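Local coordinates for protein SsfS6 (PDB 4G2T) that is a GT-B-fold protein related to erythromycin biosynthesis protein CIII, with two parallel-sheet domains, and binds thymidine-5'-diphosphate mainly against its C-terminal domain, at residues Val270-Ala275 with Ala288-Leu293; Pro94-Ile99 with Pro156-Ser161; Leu18-Cys23 with Leu46-Glu51; Pro190-Ala195 with Arg375-Glu380. One frame throughout, in Å; residues are numbered along the deposited sequence.

Contact 1. Residues Val270-Ala275 with Ala288-Leu293; sequences VSDKLA and AGQFPL. With TYD (thymidine-5'-diphosphate), chain B.
Val270 and Gly289 meet where strands 265-269 and 285-289, neighbours at one border of the C-terminal parallel sheet of the GT-B fold, run out into loops that hold thymidine-5'-diphosphate. Val270 N donates to Gly289 O at 3.1 Å, coming from well above the carbonyl plane. One residue on, Gln290 N reaches Asp272 OD1 at 2.9 Å and nearly straight (168°), so the carboxylate pins the start of the loop that lines the base.

The side chain of Gln290 then leads from this loop pairing to the ligand. Its CB lies 3.7 Å from Asp272 OD2, with the amide and carboxylate planes close to perpendicular. CG packs 3.8 Å from Val270 O and beside Ser271 CA. A bend about CB-CG (chi2 -79°) lays the amide flat over one face of the thymine. Gln290 OE1 is then 3.5 Å from TYD C4, and Gln290 NE2 is 3.4 Å from TYD C5M, the methyl carbon.

The edge of the base is read by backbone alone within these two segments: TYD N3 gives its hydrogen to Phe291 O at 2.6 Å, and Phe291 N makes a weak bond to TYD O4. Asn210 and Thr311 bind the nucleotide too. At the far end of the base edge, Leu293 N donates to TYD O2 over 3.0 Å, while Leu293 CG rests against that same oxygen.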
loop_
_atom_site.group_PDB
_atom_site.type_symbol
_atom_site.label_atom_id
_atom_site.label_comp_id
_atom_site.label_asym_id
_atom_site.label_seq_id
_atom_site.Cartn_x
_atom_site.Cartn_y
_atom_site.Cartn_z
ATOM N N VAL A 270 8.809 19.505 0.702
ATOM C CA VAL A 270 8.439 20.081 -0.583
ATOM C C VAL A 270 8.989 19.183 -1.688
ATOM O O VAL A 270 9.850 18.345 -1.427
ATOM C CB VAL A 270 9.000 21.517 -0.720
ATOM C CG1 VAL A 270 10.508 21.485 -0.927
ATOM C CG2 VAL A 270 8.309 22.281 -1.846
ATOM N N SER A 271 8.481 19.339 -2.907
ATOM C CA SER A 271 8.940 18.543 -4.043
ATOM C C SER A 271 10.458 18.601 -4.198
ATOM O O SER A 271 11.070 19.653 -4.003
ATOM C CB SER A 271 8.263 19.010 -5.333
ATOM O OG SER A 271 8.709 18.253 -6.445
ATOM N N ASP A 272 11.058 17.463 -4.537
ATOM C CA ASP A 272 12.509 17.352 -4.658
ATOM C C ASP A 272 13.087 18.313 -5.693
ATOM O O ASP A 272 14.181 18.848 -5.509
ATOM C CB ASP A 272 12.913 15.913 -4.987
ATOM C CG ASP A 272 12.699 14.966 -3.820
ATOM O OD1 ASP A 272 12.916 15.388 -2.663
ATOM O OD2 ASP A 272 12.316 13.802 -4.058
ATOM N N LYS A 273 12.351 18.528 -6.778
ATOM C CA LYS A 273 12.754 19.492 -7.795
ATOM C C LYS A 273 12.759 20.903 -7.220
ATOM O O LYS A 273 13.649 21.702 -7.515
ATOM C CB LYS A 273 11.826 19.422 -9.009
ATOM C CG LYS A 273 12.276 18.457 -10.094
ATOM C CD LYS A 273 13.646 18.839 -10.636
ATOM C CE LYS A 273 13.829 18.369 -12.072
ATOM N NZ LYS A 273 13.604 16.905 -12.226
ATOM N N LEU A 274 11.761 21.201 -6.396
ATOM C CA LEU A 274 11.666 22.500 -5.742
ATOM C C LEU A 274 12.751 22.655 -4.681
ATOM O O LEU A 274 13.251 23.754 -4.445
ATOM C CB LEU A 274 10.284 22.692 -5.111
ATOM C CG LEU A 274 9.165 23.259 -5.991
ATOM C CD1 LEU A 274 9.552 24.628 -6.531
ATOM C CD2 LEU A 274 8.802 22.310 -7.125
ATOM N N ALA A 275 13.111 21.545 -4.045
ATOM C CA ALA A 275 14.136 21.555 -3.009
ATOM C C ALA A 275 15.529 21.707 -3.613
ATOM O O ALA A 275 15.964 22.817 -3.921
ATOM C CB ALA A 275 14.056 20.288 -2.171
ATOM N N ALA A 288 15.650 19.523 3.240
ATOM C CA ALA A 288 14.582 20.001 2.375
ATOM C C ALA A 288 14.351 19.004 1.248
ATOM O O ALA A 288 15.258 18.711 0.472
ATOM C CB ALA A 288 14.925 21.370 1.812
ATOM N N GLY A 289 13.135 18.476 1.170
ATOM C CA GLY A 289 12.802 17.496 0.154
ATOM C C GLY A 289 11.482 16.804 0.423
ATOM O O GLY A 289 10.748 17.177 1.338
ATOM N N GLN A 290 11.174 15.796 -0.387
ATOM C CA GLN A 290 9.926 15.056 -0.251
ATOM C C GLN A 290 9.936 14.149 0.972
ATOM O O GLN A 290 10.631 13.134 1.000
ATOM C CB GLN A 290 9.651 14.232 -1.511
ATOM C CG GLN A 290 8.637 14.854 -2.458
ATOM C CD GLN A 290 7.205 14.647 -2.001
ATOM O OE1 GLN A 290 6.943 13.903 -1.056
ATOM N NE2 GLN A 290 6.268 15.304 -2.676
ATOM N N PHE A 291 9.162 14.525 1.984
ATOM C CA PHE A 291 9.010 13.700 3.175
ATOM C C PHE A 291 7.536 13.510 3.501
ATOM O O PHE A 291 6.846 14.475 3.833
ATOM C CB PHE A 291 9.719 14.332 4.375
ATOM C CG PHE A 291 11.161 14.666 4.127
ATOM C CD1 PHE A 291 12.101 13.663 3.961
ATOM C CD2 PHE A 291 11.580 15.985 4.079
ATOM C CE1 PHE A 291 13.430 13.971 3.737
ATOM C CE2 PHE A 291 12.906 16.299 3.856
ATOM C CZ PHE A 291 13.832 15.291 3.685
ATOM N N PRO A 292 7.046 12.266 3.390
ATOM C CA PRO A 292 5.698 11.923 3.848
ATOM C C PRO A 292 5.552 12.332 5.305
ATOM O O PRO A 292 6.312 11.857 6.148
ATOM C CB PRO A 292 5.666 10.400 3.714
ATOM C CG PRO A 292 6.622 10.111 2.611
ATOM C CD PRO A 292 7.726 11.118 2.769
ATOM N N LEU A 293 4.597 13.214 5.582
ATOM C CA LEU A 293 4.469 13.837 6.897
ATOM C C LEU A 293 4.370 12.836 8.045
ATOM O O LEU A 293 5.016 13.010 9.076
ATOM C CB LEU A 293 3.281 14.802 6.916
ATOM C CG LEU A 293 3.380 15.965 5.926
ATOM C CD1 LEU A 293 2.220 16.932 6.107
ATOM C CD2 LEU A 293 4.713 16.688 6.071
HETATM P PA TYD B . -2.843 18.635 0.933
HETATM O O1A TYD B . -2.471 18.706 2.394
HETATM O O2A TYD B . -4.344 18.509 0.794
HETATM O O3A TYD B . -2.332 19.932 0.228
HETATM P PB TYD B . -2.513 20.115 -1.312
HETATM O O1B TYD B . -3.775 19.427 -1.776
HETATM O O2B TYD B . -2.606 21.593 -1.605
HETATM O O3B TYD B . -1.327 19.528 -2.042
HETATM O "O5'" TYD B . -2.153 17.406 0.267
HETATM C "C5'" TYD B . -0.787 17.248 0.365
HETATM C "C4'" TYD B . -0.488 15.815 0.629
HETATM O "O4'" TYD B . 0.790 15.506 0.184
HETATM C "C3'" TYD B . -0.516 15.553 2.111
HETATM O "O3'" TYD B . -0.968 14.275 2.350
HETATM C "C2'" TYD B . 0.884 15.727 2.601
HETATM C "C1'" TYD B . 1.684 15.266 1.326
HETATM N N1 TYD B . 3.155 15.718 1.212
HETATM C C2 TYD B . 4.190 15.221 2.095
HETATM O O2 TYD B . 3.917 14.419 2.970
HETATM N N3 TYD B . 5.533 15.648 1.976
HETATM C C4 TYD B . 5.889 16.572 0.981
HETATM O O4 TYD B . 7.060 16.944 0.874
HETATM C C5 TYD B . 4.831 17.086 0.063
HETATM C C5M TYD B . 5.207 18.067 -0.995
HETATM C C6 TYD B . 3.521 16.674 0.176
#

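Contact 2. Residues Pro94-Ile99 with Pro156-Ser161; sequences PLLEHI and PELIKS
Leu96 and Ile159 form the tight side of this helix-helix contact, in which the segments on helices 92-121 and 157-166 approach to 7.4 Å at a crossing angle of -45°. Ile159 CG1 lies 3.5 Å from the backbone oxygen Leu96 O and 4.0 Å from Leu96 CB. Its CD1 then runs on to Leu96 CD2, 4.1 Å away, and Ile99 adds a looser touch. Tyr103 and Tyr131 also pack on Ile159, which is buried.

Leu158 carries the contact toward solvent. Its CG sits anti to the backbone N (chi1 -163°), which aims the two methyls at the facing helix: CD2 is 4.0 Å from Leu96 CB, and CD1 is 3.7 Å from Glu97 OE2. Glu97 CG lies 3.7 Å from Leu158 CG, and the chain, extended beyond CG, slants on past the leucine, covering it at the partly exposed border. Glu97 OE2 has a long, weak ion pair with Lys93 on its own helix. Across the other end, Pro156, at the N-cap of helix 157-166, offers CB to Leu96 CD1.

The touching side chains are mainly aliphatic and the two segments share no directed polar bond, which is consistent with close packing governing how the helices fit together.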
loop_
_atom_site.group_PDB
_atom_site.type_symbol
_atom_site.label_atom_id
_atom_site.label_comp_id
_atom_site.label_asym_id
_atom_site.label_seq_id
_atom_site.Cartn_x
_atom_site.Cartn_y
_atom_site.Cartn_z
ATOM N N PRO A 94 -20.283 32.674 -3.436
ATOM C CA PRO A 94 -20.303 32.244 -4.839
ATOM C C PRO A 94 -18.939 31.741 -5.302
ATOM O O PRO A 94 -18.842 31.103 -6.349
ATOM C CB PRO A 94 -20.684 33.522 -5.589
ATOM C CG PRO A 94 -20.189 34.616 -4.726
ATOM C CD PRO A 94 -20.382 34.141 -3.316
ATOM N N LEU A 95 -17.898 32.035 -4.527
ATOM C CA LEU A 95 -16.570 31.495 -4.793
ATOM C C LEU A 95 -16.583 29.990 -4.563
ATOM O O LEU A 95 -15.923 29.237 -5.277
ATOM C CB LEU A 95 -15.530 32.161 -3.891
ATOM C CG LEU A 95 -14.093 31.639 -3.935
ATOM C CD1 LEU A 95 -13.534 31.696 -5.348
ATOM C CD2 LEU A 95 -13.219 32.435 -2.979
ATOM N N LEU A 96 -17.347 29.560 -3.565
ATOM C CA LEU A 96 -17.500 28.141 -3.272
ATOM C C LEU A 96 -18.335 27.454 -4.346
ATOM O O LEU A 96 -18.068 26.310 -4.714
ATOM C CB LEU A 96 -18.137 27.940 -1.896
ATOM C CG LEU A 96 -17.301 28.392 -0.697
ATOM C CD1 LEU A 96 -18.058 28.165 0.602
ATOM C CD2 LEU A 96 -15.962 27.673 -0.674
ATOM N N GLU A 97 -19.349 28.156 -4.844
ATOM C CA GLU A 97 -20.177 27.632 -5.923
ATOM C C GLU A 97 -19.370 27.551 -7.211
ATOM O O GLU A 97 -19.536 26.624 -8.005
ATOM C CB GLU A 97 -21.417 28.503 -6.133
ATOM C CG GLU A 97 -22.366 28.532 -4.948
ATOM C CD GLU A 97 -23.674 29.226 -5.269
ATOM O OE1 GLU A 97 -23.882 29.591 -6.446
ATOM O OE2 GLU A 97 -24.497 29.404 -4.346
ATOM N N HIS A 98 -18.497 28.534 -7.410
ATOM C CA HIS A 98 -17.594 28.549 -8.554
ATOM C C HIS A 98 -16.682 27.328 -8.528
ATOM O O HIS A 98 -16.521 26.641 -9.537
ATOM C CB HIS A 98 -16.758 29.829 -8.550
ATOM C CG HIS A 98 -15.615 29.809 -9.515
ATOM N ND1 HIS A 98 -15.794 29.862 -10.882
ATOM C CD2 HIS A 98 -14.279 29.744 -9.314
ATOM C CE1 HIS A 98 -14.614 29.829 -11.478
ATOM N NE2 HIS A 98 -13.679 29.757 -10.549
ATOM N N ILE A 99 -16.095 27.065 -7.365
ATOM C CA ILE A 99 -15.231 25.905 -7.170
ATOM C C ILE A 99 -16.002 24.608 -7.393
ATOM O O ILE A 99 -15.506 23.680 -8.036
ATOM C CB ILE A 99 -14.614 25.902 -5.757
ATOM C CG1 ILE A 99 -13.614 27.050 -5.610
ATOM C CG2 ILE A 99 -13.931 24.575 -5.467
ATOM C CD1 ILE A 99 -12.994 27.147 -4.232
ATOM N N PRO A 156 -17.834 21.981 2.858
ATOM C CA PRO A 156 -18.928 22.899 2.525
ATOM C C PRO A 156 -19.858 22.302 1.476
ATOM O O PRO A 156 -19.448 22.087 0.335
ATOM C CB PRO A 156 -18.195 24.115 1.953
ATOM C CG PRO A 156 -16.868 24.090 2.621
ATOM C CD PRO A 156 -16.517 22.635 2.756
ATOM N N GLU A 157 -21.098 22.037 1.873
ATOM C CA GLU A 157 -22.086 21.414 0.997
ATOM C C GLU A 157 -22.411 22.295 -0.205
ATOM O O GLU A 157 -22.942 21.825 -1.210
ATOM C CB GLU A 157 -23.360 21.109 1.783
ATOM C CG GLU A 157 -23.992 22.332 2.427
ATOM C CD GLU A 157 -24.785 21.990 3.671
ATOM O OE1 GLU A 157 -26.026 22.125 3.646
ATOM O OE2 GLU A 157 -24.164 21.589 4.680
ATOM N N LEU A 158 -22.085 23.577 -0.086
ATOM C CA LEU A 158 -22.312 24.540 -1.154
ATOM C C LEU A 158 -21.471 24.194 -2.379
ATOM O O LEU A 158 -21.897 24.397 -3.516
ATOM C CB LEU A 158 -21.973 25.944 -0.662
ATOM C CG LEU A 158 -22.511 27.109 -1.485
ATOM C CD1 LEU A 158 -24.031 27.114 -1.472
ATOM C CD2 LEU A 158 -21.960 28.409 -0.940
ATOM N N ILE A 159 -20.272 23.673 -2.135
ATOM C CA ILE A 159 -19.402 23.205 -3.206
ATOM C C ILE A 159 -20.028 22.003 -3.902
ATOM O O ILE A 159 -20.130 21.959 -5.128
ATOM C CB ILE A 159 -18.013 22.804 -2.667
ATOM C CG1 ILE A 159 -17.269 24.031 -2.137
ATOM C CG2 ILE A 159 -17.195 22.113 -3.745
ATOM C CD1 ILE A 159 -15.888 23.722 -1.600
ATOM N N LYS A 160 -20.456 21.032 -3.105
ATOM C CA LYS A 160 -21.054 19.809 -3.624
ATOM C C LYS A 160 -22.342 20.079 -4.400
ATOM O O LYS A 160 -22.549 19.526 -5.478
ATOM C CB LYS A 160 -21.311 18.831 -2.476
ATOM C CG LYS A 160 -22.079 17.580 -2.855
ATOM C CD LYS A 160 -22.070 16.596 -1.697
ATOM C CE LYS A 160 -23.389 15.858 -1.573
ATOM N NZ LYS A 160 -23.389 14.960 -0.386
ATOM N N SER A 161 -23.197 20.937 -3.849
ATOM C CA SER A 161 -24.472 21.264 -4.483
ATOM C C SER A 161 -24.284 21.940 -5.839
ATOM O O SER A 161 -25.038 21.683 -6.779
ATOM C CB SER A 161 -25.313 22.157 -3.566
ATOM O OG SER A 161 -24.664 23.393 -3.322
#

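Contact 3. Residues Leu18-Cys23 with Leu46-Glu51; sequences LVIAGC and LVAASE
Val19 stands at the centre of the pairing between the adjacent parallel strands 16-20 and 44-50, both of its backbone polar atoms turned to the neighbour. Val19 N donates to Leu46 O at 2.8 Å, and Val19 O receives Ala48 N at 2.6 Å. The third bond, Ala21 N to Ala48 O, spans 2.9 Å. Between them, Val47 CA brings its hydrogen toward Val19 O, a CA-H...O contact of 3.2 Å.

Side chains alternate between the faces. On one, Leu18 has CG anti to its own N (chi1 -180°), which swings CD1 across to the neighbouring strand, 3.3 Å from Leu46 O and 3.9 Å from Ala48 CB. On the other, Val19 CB meets Val47 CG2 at 4.1 Å. Past the paired residues the chains still touch: Ala49 CB lies against Gly22 O, and Ser50 OG is 3.4 Å from Cys23 CB. That hydroxyl is hydrogen-bonded to Asn52, which also makes a weak bond to Cys23 O.

Farther out, helix 92-121 packs on the face of Leu18, Ile20, Leu46 and Ala48, through Trp121, Met110 and Leu117. Leu18 and Ile20 pair on their other side with strand 125-129, and Val216 of the second subunit packs on Leu46. With helix 32-40 linking them, these strands form the first beta-alpha-beta unit of the N-terminal Rossmann-like domain, typical of the GT-B fold.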
loop_
_atom_site.group_PDB
_atom_site.type_symbol
_atom_site.label_atom_id
_atom_site.label_comp_id
_atom_site.label_asym_id
_atom_site.label_seq_id
_atom_site.Cartn_x
_atom_site.Cartn_y
_atom_site.Cartn_z
ATOM N N LEU A 18 -14.411 -0.335 -7.335
ATOM C CA LEU A 18 -13.764 0.655 -8.186
ATOM C C LEU A 18 -13.605 1.981 -7.449
ATOM O O LEU A 18 -14.582 2.690 -7.209
ATOM C CB LEU A 18 -14.568 0.860 -9.472
ATOM C CG LEU A 18 -14.012 1.874 -10.474
ATOM C CD1 LEU A 18 -12.600 1.495 -10.894
ATOM C CD2 LEU A 18 -14.924 1.986 -11.687
ATOM N N VAL A 19 -12.368 2.308 -7.089
ATOM C CA VAL A 19 -12.078 3.550 -6.382
ATOM C C VAL A 19 -11.786 4.682 -7.362
ATOM O O VAL A 19 -10.833 4.618 -8.133
ATOM C CB VAL A 19 -10.889 3.387 -5.418
ATOM C CG1 VAL A 19 -10.595 4.702 -4.709
ATOM C CG2 VAL A 19 -11.171 2.284 -4.410
ATOM N N ILE A 20 -12.616 5.719 -7.324
ATOM C CA ILE A 20 -12.480 6.844 -8.243
ATOM C C ILE A 20 -11.920 8.074 -7.533
ATOM O O ILE A 20 -12.536 8.603 -6.609
ATOM C CB ILE A 20 -13.825 7.174 -8.913
ATOM C CG1 ILE A 20 -14.259 6.012 -9.812
ATOM C CG2 ILE A 20 -13.726 8.464 -9.710
ATOM C CD1 ILE A 20 -15.633 6.174 -10.418
ATOM N N ALA A 21 -10.747 8.524 -7.972
ATOM C CA ALA A 21 -10.043 9.618 -7.305
ATOM C C ALA A 21 -9.878 10.855 -8.188
ATOM O O ALA A 21 -10.307 10.871 -9.343
ATOM C CB ALA A 21 -8.689 9.143 -6.798
ATOM N N GLY A 22 -9.246 11.886 -7.631
ATOM C CA GLY A 22 -9.089 13.161 -8.311
ATOM C C GLY A 22 -7.859 13.259 -9.193
ATOM O O GLY A 22 -7.306 12.245 -9.619
ATOM N N CYS A 23 -7.424 14.487 -9.462
ATOM C CA CYS A 23 -6.330 14.727 -10.401
ATOM C C CYS A 23 -5.063 15.291 -9.753
ATOM O O CYS A 23 -4.071 15.542 -10.438
ATOM C CB CYS A 23 -6.792 15.639 -11.540
ATOM S SG CYS A 23 -7.405 17.253 -11.008
ATOM N N LEU A 46 -9.536 -1.392 -7.491
ATOM C CA LEU A 46 -8.916 -0.755 -8.644
ATOM C C LEU A 46 -9.129 0.750 -8.568
ATOM O O LEU A 46 -10.265 1.224 -8.552
ATOM C CB LEU A 46 -9.500 -1.302 -9.947
ATOM C CG LEU A 46 -8.973 -0.653 -11.230
ATOM C CD1 LEU A 46 -7.472 -0.865 -11.364
ATOM C CD2 LEU A 46 -9.706 -1.189 -12.450
ATOM N N VAL A 47 -8.034 1.499 -8.515
ATOM C CA VAL A 47 -8.122 2.948 -8.409
ATOM C C VAL A 47 -8.102 3.608 -9.783
ATOM O O VAL A 47 -7.143 3.465 -10.542
ATOM C CB VAL A 47 -6.988 3.527 -7.550
ATOM C CG1 VAL A 47 -7.183 5.024 -7.361
ATOM C CG2 VAL A 47 -6.929 2.821 -6.205
ATOM N N ALA A 48 -9.173 4.330 -10.095
ATOM C CA ALA A 48 -9.279 5.028 -11.367
ATOM C C ALA A 48 -9.142 6.531 -11.166
ATOM O O ALA A 48 -9.918 7.143 -10.432
ATOM C CB ALA A 48 -10.601 4.698 -12.040
ATOM N N ALA A 49 -8.148 7.124 -11.820
ATOM C CA ALA A 49 -7.913 8.559 -11.716
ATOM C C ALA A 49 -7.278 9.092 -12.993
ATOM O O ALA A 49 -7.108 8.356 -13.964
ATOM C CB ALA A 49 -7.032 8.865 -10.514
ATOM N N SER A 50 -6.931 10.375 -12.989
ATOM C CA SER A 50 -6.267 10.986 -14.134
ATOM C C SER A 50 -4.895 10.352 -14.341
ATOM O O SER A 50 -4.288 9.846 -13.397
ATOM C CB SER A 50 -6.138 12.498 -13.943
ATOM O OG SER A 50 -5.313 12.805 -12.833
ATOM N N GLU A 51 -4.412 10.387 -15.579
ATOM C CA GLU A 51 -3.189 9.682 -15.958
ATOM C C GLU A 51 -1.953 10.158 -15.193
ATOM O O GLU A 51 -1.000 9.402 -15.011
ATOM C CB GLU A 51 -2.964 9.784 -17.472
ATOM C CG GLU A 51 -1.988 8.763 -18.035
ATOM C CD GLU A 51 -2.194 8.515 -19.518
ATOM O OE1 GLU A 51 -3.314 8.756 -20.014
ATOM O OE2 GLU A 51 -1.235 8.077 -20.189
#

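Contact 4. Residues Pro190-Ala195 with Arg375-Glu380; sequences PPSMEA and RRLAAE
Glu380 OE2 accepts the backbone hydrogen of Ser192 N at 2.7 Å. The donor arrives on the syn side of the carboxylate, only 17° out of its plane. Reach comes from the glutamate's stretched form: CG is anti to the backbone N (chi1 -180°) and the chain stays extended beyond it, carrying the acid from the helix to the turn of the loop. The Pro191 ring lies alongside, with Pro191 CD 3.2 Å and Pro191 CB 3.3 Å from Glu380 OE2. Pro190 CB sits 3.9 Å from Glu380 CD. The Ser192 hydroxyl is modelled too near the other carboxylate oxygen, so its position, and a weak bond to it from Arg376 NH1, are doubtful.

The contact bridges the two halves of the GT-B fold: the loop after strand 184-187 belongs to the N-terminal domain, and helix 369-383 comes late in the chain, past the strands of the C-terminal sheet. Beside the polar pair is an apolar patch. Met193, present as selenomethionine, crosses Leu377 at about a right angle, with CG 3.7 Å from Leu377 CD2 and CE 3.7 Å from Leu377 CD1. Leu153 and Leu316, from a loop and from helix 309-317, extend this patch. Leu377 CG also lies 3.9 Å above one face of the Arg376 guanidinium, toward its rim, while Arg376 NH2 is hydrogen-bonded to Asn373.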
loop_
_atom_site.group_PDB
_atom_site.type_symbol
_atom_site.label_atom_id
_atom_site.label_comp_id
_atom_site.label_asym_id
_atom_site.label_seq_id
_atom_site.Cartn_x
_atom_site.Cartn_y
_atom_site.Cartn_z
ATOM N N PRO A 190 -13.222 15.146 14.156
ATOM C CA PRO A 190 -13.389 14.817 15.576
ATOM C C PRO A 190 -14.623 15.502 16.153
ATOM O O PRO A 190 -14.792 16.702 15.948
ATOM C CB PRO A 190 -12.122 15.388 16.221
ATOM C CG PRO A 190 -11.129 15.470 15.111
ATOM C CD PRO A 190 -11.926 15.793 13.888
ATOM N N PRO A 191 -15.481 14.744 16.855
ATOM C CA PRO A 191 -16.730 15.230 17.452
ATOM C C PRO A 191 -16.597 16.541 18.232
ATOM O O PRO A 191 -17.508 17.369 18.170
ATOM C CB PRO A 191 -17.119 14.091 18.395
ATOM C CG PRO A 191 -16.608 12.876 17.709
ATOM C CD PRO A 191 -15.322 13.288 17.032
ATOM N N SER A 192 -15.490 16.732 18.943
ATOM C CA SER A 192 -15.301 17.943 19.740
ATOM C C SER A 192 -14.740 19.091 18.900
ATOM O O SER A 192 -13.973 19.912 19.395
ATOM C CB SER A 192 -14.377 17.673 20.932
ATOM O OG SER A 192 -13.041 17.467 20.505
HETATM N N MSE A 193 -15.135 19.137 17.633
HETATM C CA MSE A 193 -14.672 20.161 16.714
HETATM C C MSE A 193 -15.817 20.681 15.866
HETATM O O MSE A 193 -16.052 21.889 15.790
HETATM C CB MSE A 193 -13.627 19.595 15.766
HETATM C CG MSE A 193 -12.195 19.811 16.139
HETATM SE SE MSE A 193 -11.112 19.445 14.565
HETATM C CE MSE A 193 -9.368 19.951 15.262
ATOM N N GLU A 194 -16.518 19.753 15.223
ATOM C CA GLU A 194 -17.496 20.087 14.192
ATOM C C GLU A 194 -18.682 20.914 14.680
ATOM O O GLU A 194 -19.084 20.831 15.839
ATOM C CB GLU A 194 -17.995 18.812 13.500
ATOM C CG GLU A 194 -18.748 17.846 14.408
ATOM C CD GLU A 194 -19.258 16.628 13.660
ATOM O OE1 GLU A 194 -20.034 15.844 14.246
ATOM O OE2 GLU A 194 -18.882 16.455 12.482
ATOM N N ALA A 195 -19.238 21.712 13.773
ATOM C CA ALA A 195 -20.393 22.545 14.085
ATOM C C ALA A 195 -21.691 21.785 13.848
ATOM O O ALA A 195 -21.866 20.671 14.342
ATOM C CB ALA A 195 -20.369 23.827 13.266
ATOM N N ARG A 375 -2.984 17.385 20.948
ATOM C CA ARG A 375 -2.878 16.024 21.460
ATOM C C ARG A 375 -4.231 15.490 21.922
ATOM O O ARG A 375 -4.497 14.292 21.831
ATOM C CB ARG A 375 -1.862 15.960 22.603
ATOM C CG ARG A 375 -0.429 16.208 22.164
ATOM C CD ARG A 375 0.527 16.192 23.344
ATOM N NE ARG A 375 1.916 16.334 22.916
ATOM C CZ ARG A 375 2.954 16.378 23.745
ATOM N NH1 ARG A 375 2.764 16.293 25.055
ATOM N NH2 ARG A 375 4.182 16.510 23.265
ATOM N N ARG A 376 -5.080 16.384 22.418
ATOM C CA ARG A 376 -6.418 16.004 22.857
ATOM C C ARG A 376 -7.254 15.534 21.674
ATOM O O ARG A 376 -8.033 14.588 21.781
ATOM C CB ARG A 376 -7.109 17.180 23.551
ATOM C CG ARG A 376 -8.542 16.898 23.972
ATOM C CD ARG A 376 -9.190 18.122 24.598
ATOM N NE ARG A 376 -9.117 19.286 23.720
ATOM C CZ ARG A 376 -9.993 19.554 22.757
ATOM N NH1 ARG A 376 -11.015 18.738 22.541
ATOM N NH2 ARG A 376 -9.846 20.638 22.007
ATOM N N LEU A 377 -7.076 16.203 20.542
ATOM C CA LEU A 377 -7.828 15.892 19.338
ATOM C C LEU A 377 -7.280 14.641 18.653
ATOM O O LEU A 377 -8.040 13.844 18.103
ATOM C CB LEU A 377 -7.825 17.103 18.406
ATOM C CG LEU A 377 -8.535 18.295 19.053
ATOM C CD1 LEU A 377 -7.924 19.618 18.628
ATOM C CD2 LEU A 377 -10.008 18.250 18.702
ATOM N N ALA A 378 -5.963 14.468 18.712
ATOM C CA ALA A 378 -5.328 13.259 18.202
ATOM C C ALA A 378 -5.806 12.053 18.999
ATOM O O ALA A 378 -6.052 10.982 18.444
ATOM C CB ALA A 378 -3.818 13.380 18.278
ATOM N N ALA A 379 -5.936 12.242 20.308
ATOM C CA ALA A 379 -6.431 11.195 21.190
ATOM C C ALA A 379 -7.889 10.880 20.878
ATOM O O ALA A 379 -8.319 9.730 20.963
ATOM C CB ALA A 379 -6.280 11.617 22.639
ATOM N N GLU A 380 -8.641 11.912 20.512
ATOM C CA GLU A 380 -10.055 11.761 20.193
ATOM C C GLU A 380 -10.254 11.000 18.886
ATOM O O GLU A 380 -11.142 10.154 18.779
ATOM C CB GLU A 380 -10.728 13.131 20.116
ATOM C CG GLU A 380 -12.211 13.084 19.793
ATOM C CD GLU A 380 -12.868 14.441 19.920
ATOM O OE1 GLU A 380 -12.168 15.404 20.296
ATOM O OE2 GLU A 380 -14.082 14.548 19.648
#

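Along the chain contact 3 closes first, then contact 2, both in the N-terminal half; contact 1 lies in the C-terminal half, nested inside the long loop that contact 4 closes. Contact 3 pairs strands of the N-terminal sheet, and contact 1 joins the ends of two strands of the C-terminal sheet. Helix 92-121 connects contacts 2 and 3, whose centres are 22 Å apart: its start packs in the one, its later turns cover the sheet in the other. Contacts 1 and 2 lie on opposite sides of the chain's centre, 31 Å apart between centres. Contact 4 spans both halves, about 9 Å from contact 2 by nearest atoms, and ties together the domains that flank the nucleotide.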